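Local coordinates for flagellar motor switch protein fliG (PDB 3HJL) that probably forms part of the rotor-mounted switch complex of the bacterial flagellar motor, which helps set the direction of flagellar rotation, at residues K14-V26 against E63-K76. Numbering follows the deposited sequence.
Sequences KAAVLLLSLPEEV and ELLDEIKKAGIKIK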
loop_
_atom_site.group_PDB
_atom_site.type_symbol
_atom_site.label_atom_id
_atom_site.label_comp_id
_atom_site.label_asym_id
_atom_site.label_seq_id
_atom_site.Cartn_x
_atom_site.Cartn_y
_atom_site.Cartn_z
ATOM N N LYS A 14 24.001 39.590 -1.328
ATOM C CA LYS A 14 22.832 40.035 -0.555
ATOM C C LYS A 14 22.225 41.289 -1.173
ATOM O O LYS A 14 21.022 41.353 -1.364
ATOM C CB LYS A 14 23.191 40.327 0.906
ATOM C CG LYS A 14 23.260 39.115 1.800
ATOM C CD LYS A 14 23.484 39.540 3.250
ATOM C CE LYS A 14 23.292 38.374 4.206
ATOM N NZ LYS A 14 23.338 38.815 5.625
ATOM N N ALA A 15 23.064 42.296 -1.432
ATOM C CA ALA A 15 22.632 43.525 -2.116
ATOM C C ALA A 15 21.892 43.214 -3.429
ATOM O O ALA A 15 20.846 43.806 -3.710
ATOM C CB ALA A 15 23.821 44.418 -2.389
ATOM N N ALA A 16 22.444 42.285 -4.213
ATOM C CA ALA A 16 21.836 41.838 -5.474
ATOM C C ALA A 16 20.446 41.236 -5.263
ATOM O O ALA A 16 19.506 41.558 -5.991
ATOM C CB ALA A 16 22.743 40.822 -6.170
ATOM N N VAL A 17 20.327 40.369 -4.260
ATOM C CA VAL A 17 19.058 39.719 -3.947
ATOM C C VAL A 17 18.044 40.722 -3.395
ATOM O O VAL A 17 16.879 40.685 -3.781
ATOM C CB VAL A 17 19.240 38.532 -2.969
ATOM C CG1 VAL A 17 17.889 37.928 -2.605
ATOM C CG2 VAL A 17 20.148 37.448 -3.593
ATOM N N LEU A 18 18.495 41.618 -2.510
ATOM C CA LEU A 18 17.648 42.694 -1.979
ATOM C C LEU A 18 17.079 43.569 -3.090
ATOM O O LEU A 18 15.873 43.841 -3.112
ATOM C CB LEU A 18 18.419 43.581 -0.990
ATOM C CG LEU A 18 18.632 43.093 0.445
ATOM C CD1 LEU A 18 19.533 44.084 1.213
ATOM C CD2 LEU A 18 17.290 42.927 1.172
ATOM N N LEU A 19 17.945 43.995 -4.012
ATOM C CA LEU A 19 17.530 44.824 -5.158
ATOM C C LEU A 19 16.320 44.214 -5.890
ATOM O O LEU A 19 15.349 44.909 -6.195
ATOM C CB LEU A 19 18.700 45.008 -6.144
ATOM C CG LEU A 19 18.477 45.885 -7.390
ATOM C CD1 LEU A 19 18.256 47.347 -6.997
ATOM C CD2 LEU A 19 19.645 45.754 -8.351
ATOM N N LEU A 20 16.381 42.909 -6.117
ATOM C CA LEU A 20 15.334 42.188 -6.835
ATOM C C LEU A 20 14.115 41.766 -5.976
ATOM O O LEU A 20 13.030 41.596 -6.518
ATOM C CB LEU A 20 15.952 40.955 -7.496
ATOM C CG LEU A 20 17.073 41.262 -8.498
ATOM C CD1 LEU A 20 17.897 40.024 -8.764
ATOM C CD2 LEU A 20 16.489 41.834 -9.783
ATOM N N SER A 21 14.306 41.628 -4.656
ATOM C CA SER A 21 13.286 41.105 -3.721
ATOM C C SER A 21 12.481 42.162 -2.953
ATOM O O SER A 21 11.328 41.919 -2.611
ATOM C CB SER A 21 13.948 40.174 -2.707
ATOM O OG SER A 21 14.623 39.107 -3.360
ATOM N N LEU A 22 13.109 43.298 -2.639
ATOM C CA LEU A 22 12.466 44.394 -1.896
ATOM C C LEU A 22 11.256 44.957 -2.644
ATOM O O LEU A 22 11.176 44.828 -3.862
ATOM C CB LEU A 22 13.457 45.553 -1.645
ATOM C CG LEU A 22 14.546 45.402 -0.569
ATOM C CD1 LEU A 22 15.593 46.478 -0.740
ATOM C CD2 LEU A 22 13.952 45.470 0.829
ATOM N N PRO A 23 10.325 45.613 -1.917
ATOM C CA PRO A 23 9.191 46.264 -2.587
ATOM C C PRO A 23 9.648 47.338 -3.570
ATOM O O PRO A 23 10.705 47.945 -3.367
ATOM C CB PRO A 23 8.407 46.900 -1.430
ATOM C CG PRO A 23 8.837 46.180 -0.220
ATOM C CD PRO A 23 10.248 45.761 -0.450
ATOM N N GLU A 24 8.861 47.568 -4.619
ATOM C CA GLU A 24 9.225 48.541 -5.657
ATOM C C GLU A 24 9.313 49.985 -5.154
ATOM O O GLU A 24 10.069 50.772 -5.714
ATOM C CB GLU A 24 8.291 48.449 -6.866
ATOM C CG GLU A 24 8.335 47.094 -7.584
ATOM C CD GLU A 24 7.930 47.191 -9.048
ATOM O OE1 GLU A 24 6.769 46.854 -9.379
ATOM O OE2 GLU A 24 8.768 47.643 -9.860
ATOM N N GLU A 25 8.575 50.318 -4.088
ATOM C CA GLU A 25 8.657 51.656 -3.459
ATOM C C GLU A 25 10.075 51.910 -2.935
ATOM O O GLU A 25 10.620 53.008 -3.081
ATOM C CB GLU A 25 7.680 51.803 -2.279
ATOM C CG GLU A 25 6.208 51.505 -2.567
ATOM C CD GLU A 25 5.789 50.106 -2.135
ATOM O OE1 GLU A 25 6.486 49.135 -2.498
ATOM O OE2 GLU A 25 4.757 49.981 -1.441
ATOM N N VAL A 26 10.655 50.876 -2.328
ATOM C CA VAL A 26 12.008 50.929 -1.781
ATOM C C VAL A 26 13.071 50.878 -2.890
ATOM O O VAL A 26 13.944 51.744 -2.956
ATOM C CB VAL A 26 12.235 49.769 -0.771
ATOM C CG1 VAL A 26 13.683 49.727 -0.306
ATOM C CG2 VAL A 26 11.284 49.910 0.424
ATOM N N GLU A 63 16.559 35.745 7.568
ATOM C CA GLU A 63 17.686 36.504 8.090
ATOM C C GLU A 63 17.668 37.887 7.445
ATOM O O GLU A 63 17.646 38.884 8.154
ATOM C CB GLU A 63 19.021 35.811 7.813
ATOM C CG GLU A 63 20.182 36.391 8.642
ATOM C CD GLU A 63 21.537 36.271 7.962
ATOM O OE1 GLU A 63 21.698 36.812 6.837
ATOM O OE2 GLU A 63 22.456 35.696 8.588
ATOM N N LEU A 64 17.652 37.923 6.108
ATOM C CA LEU A 64 17.575 39.181 5.325
ATOM C C LEU A 64 16.418 40.072 5.739
ATOM O O LEU A 64 16.572 41.289 5.811
ATOM C CB LEU A 64 17.423 38.910 3.814
ATOM C CG LEU A 64 18.643 38.804 2.904
ATOM C CD1 LEU A 64 18.208 38.432 1.485
ATOM C CD2 LEU A 64 19.416 40.112 2.889
ATOM N N LEU A 65 15.251 39.462 5.954
ATOM C CA LEU A 65 14.060 40.193 6.368
ATOM C C LEU A 65 14.266 40.840 7.742
ATOM O O LEU A 65 13.957 42.015 7.922
ATOM C CB LEU A 65 12.839 39.263 6.372
ATOM C CG LEU A 65 11.448 39.865 6.603
ATOM C CD1 LEU A 65 11.096 40.906 5.536
ATOM C CD2 LEU A 65 10.405 38.753 6.632
ATOM N N ASP A 66 14.810 40.077 8.691
ATOM C CA ASP A 66 15.110 40.591 10.039
ATOM C C ASP A 66 16.208 41.664 10.024
ATOM O O ASP A 66 16.168 42.618 10.799
ATOM C CB ASP A 66 15.538 39.438 10.959
ATOM C CG ASP A 66 15.783 39.889 12.395
ATOM O OD1 ASP A 66 14.872 40.505 13.002
ATOM O OD2 ASP A 66 16.882 39.613 12.921
ATOM N N GLU A 67 17.172 41.486 9.128
ATOM C CA GLU A 67 18.322 42.379 8.981
ATOM C C GLU A 67 17.894 43.759 8.468
ATOM O O GLU A 67 18.314 44.783 9.013
ATOM C CB GLU A 67 19.334 41.736 8.012
ATOM C CG GLU A 67 20.762 42.190 8.152
ATOM C CD GLU A 67 21.736 41.201 7.515
ATOM O OE1 GLU A 67 21.760 41.091 6.266
ATOM O OE2 GLU A 67 22.475 40.530 8.272
ATOM N N ILE A 68 17.059 43.774 7.427
ATOM C CA ILE A 68 16.556 45.034 6.834
ATOM C C ILE A 68 15.467 45.724 7.670
ATOM O O ILE A 68 15.291 46.938 7.556
ATOM C CB ILE A 68 16.094 44.863 5.347
ATOM C CG1 ILE A 68 14.828 43.999 5.234
ATOM C CG2 ILE A 68 17.234 44.321 4.506
ATOM C CD1 ILE A 68 14.638 43.348 3.864
ATOM N N LYS A 69 14.724 44.962 8.478
ATOM C CA LYS A 69 13.790 45.556 9.454
ATOM C C LYS A 69 14.585 46.296 10.541
ATOM O O LYS A 69 14.208 47.395 10.954
ATOM C CB LYS A 69 12.895 44.495 10.108
ATOM C CG LYS A 69 11.708 44.032 9.256
ATOM C CD LYS A 69 10.813 43.015 10.007
ATOM C CE LYS A 69 11.545 41.700 10.337
ATOM N NZ LYS A 69 10.653 40.621 10.846
ATOM N N LYS A 70 15.670 45.673 11.007
ATOM C CA LYS A 70 16.588 46.299 11.972
ATOM C C LYS A 70 17.406 47.438 11.343
ATOM O O LYS A 70 17.844 48.346 12.050
ATOM C CB LYS A 70 17.518 45.253 12.602
ATOM C CG LYS A 70 16.810 44.335 13.585
ATOM C CD LYS A 70 17.721 43.234 14.097
ATOM C CE LYS A 70 17.017 42.387 15.150
ATOM N NZ LYS A 70 17.829 41.211 15.567
ATOM N N ALA A 71 17.619 47.378 10.026
ATOM C CA ALA A 71 18.260 48.468 9.276
ATOM C C ALA A 71 17.354 49.710 9.131
ATOM O O ALA A 71 17.842 50.790 8.793
ATOM C CB ALA A 71 18.700 47.977 7.897
ATOM N N GLY A 72 16.044 49.538 9.345
ATOM C CA GLY A 72 15.075 50.642 9.323
ATOM C C GLY A 72 14.243 50.748 8.052
ATOM O O GLY A 72 13.871 51.853 7.656
ATOM N N ILE A 73 13.942 49.604 7.427
ATOM C CA ILE A 73 13.103 49.541 6.219
ATOM C C ILE A 73 11.823 48.765 6.554
ATOM O O ILE A 73 11.893 47.636 7.047
ATOM C CB ILE A 73 13.833 48.846 5.027
ATOM C CG1 ILE A 73 14.900 49.766 4.411
ATOM C CG2 ILE A 73 12.837 48.473 3.936
ATOM C CD1 ILE A 73 16.130 49.990 5.275
ATOM N N LYS A 74 10.668 49.373 6.274
ATOM C CA LYS A 74 9.364 48.761 6.561
ATOM C C LYS A 74 8.953 47.828 5.421
ATOM O O LYS A 74 8.981 48.226 4.251
ATOM C CB LYS A 74 8.279 49.832 6.768
ATOM C CG LYS A 74 8.384 50.617 8.086
ATOM C CD LYS A 74 9.254 51.871 7.987
ATOM C CE LYS A 74 8.527 53.015 7.286
ATOM N NZ LYS A 74 9.356 54.248 7.236
ATOM N N ILE A 75 8.551 46.603 5.781
ATOM C CA ILE A 75 8.156 45.558 4.824
ATOM C C ILE A 75 6.680 45.211 5.034
ATOM O O ILE A 75 6.330 44.494 5.976
ATOM C CB ILE A 75 9.026 44.283 5.001
ATOM C CG1 ILE A 75 10.513 44.591 4.748
ATOM C CG2 ILE A 75 8.559 43.176 4.070
ATOM C CD1 ILE A 75 10.842 45.073 3.331
ATOM N N LYS A 76 5.824 45.726 4.152
ATOM C CA LYS A 76 4.367 45.557 4.268
ATOM C C LYS A 76 3.897 44.131 3.967
ATOM O O LYS A 76 2.967 43.639 4.611
ATOM C CB LYS A 76 3.642 46.543 3.343
ATOM C CG LYS A 76 3.872 48.019 3.684
ATOM C CD LYS A 76 3.328 48.936 2.596
ATOM C CE LYS A 76 3.740 50.382 2.822
ATOM N NZ LYS A 76 3.381 51.250 1.665
#
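K14 reaches across to E63 and E67, which stand one turn apart on the last turns of helix 54-70. The contact belongs to the all-helical FliG N-terminal domain. The axes of segments 14-21 and 63-70 cross at 83°, nearly perpendicular. The K14 chain is extended beyond CG and passes alongside L64 before its NZ meets both carboxylates. K14 NZ lies 2.8 Å from E67 OE1, at its syn lone pair. K14 NZ is also 2.9 Å from E63 OE1, on the syn side, but 33° out of that carboxylate plane. With an alanine in place of K14, the two glutamates would probably lose the cation they share and be left with two like charges close together, and L64 would lose some of its cover.

Beyond this bridge the interface is aliphatic. L64 CD2 packs on L18 CD2, while its CD1 touches V17 CG1. L18 CD2 also lies 3.6 Å from I68 CG2. The CG1 branch of I68 sits between the backbone N and the carbonyl carbon (chi1 68°), with CG2 over L18 and CD1 against both L18 and L22. L64 and I68 also touch helix 78-88, at I85 and F81.

G72, with positive phi, closes the end of helix 54-70 in a Schellman motif. The chain then turns back along the 22-26 corner. I73 CG2 meets V26 CG2 there. At the outer edge, K76 NZ and E25 OE2 form a long salt bridge of 3.6 Å. I75 CD1 rests against L22 and P23, which both lie to one side of it, 4.0 Å from L22 CD2 and 3.9 Å from P23 CD.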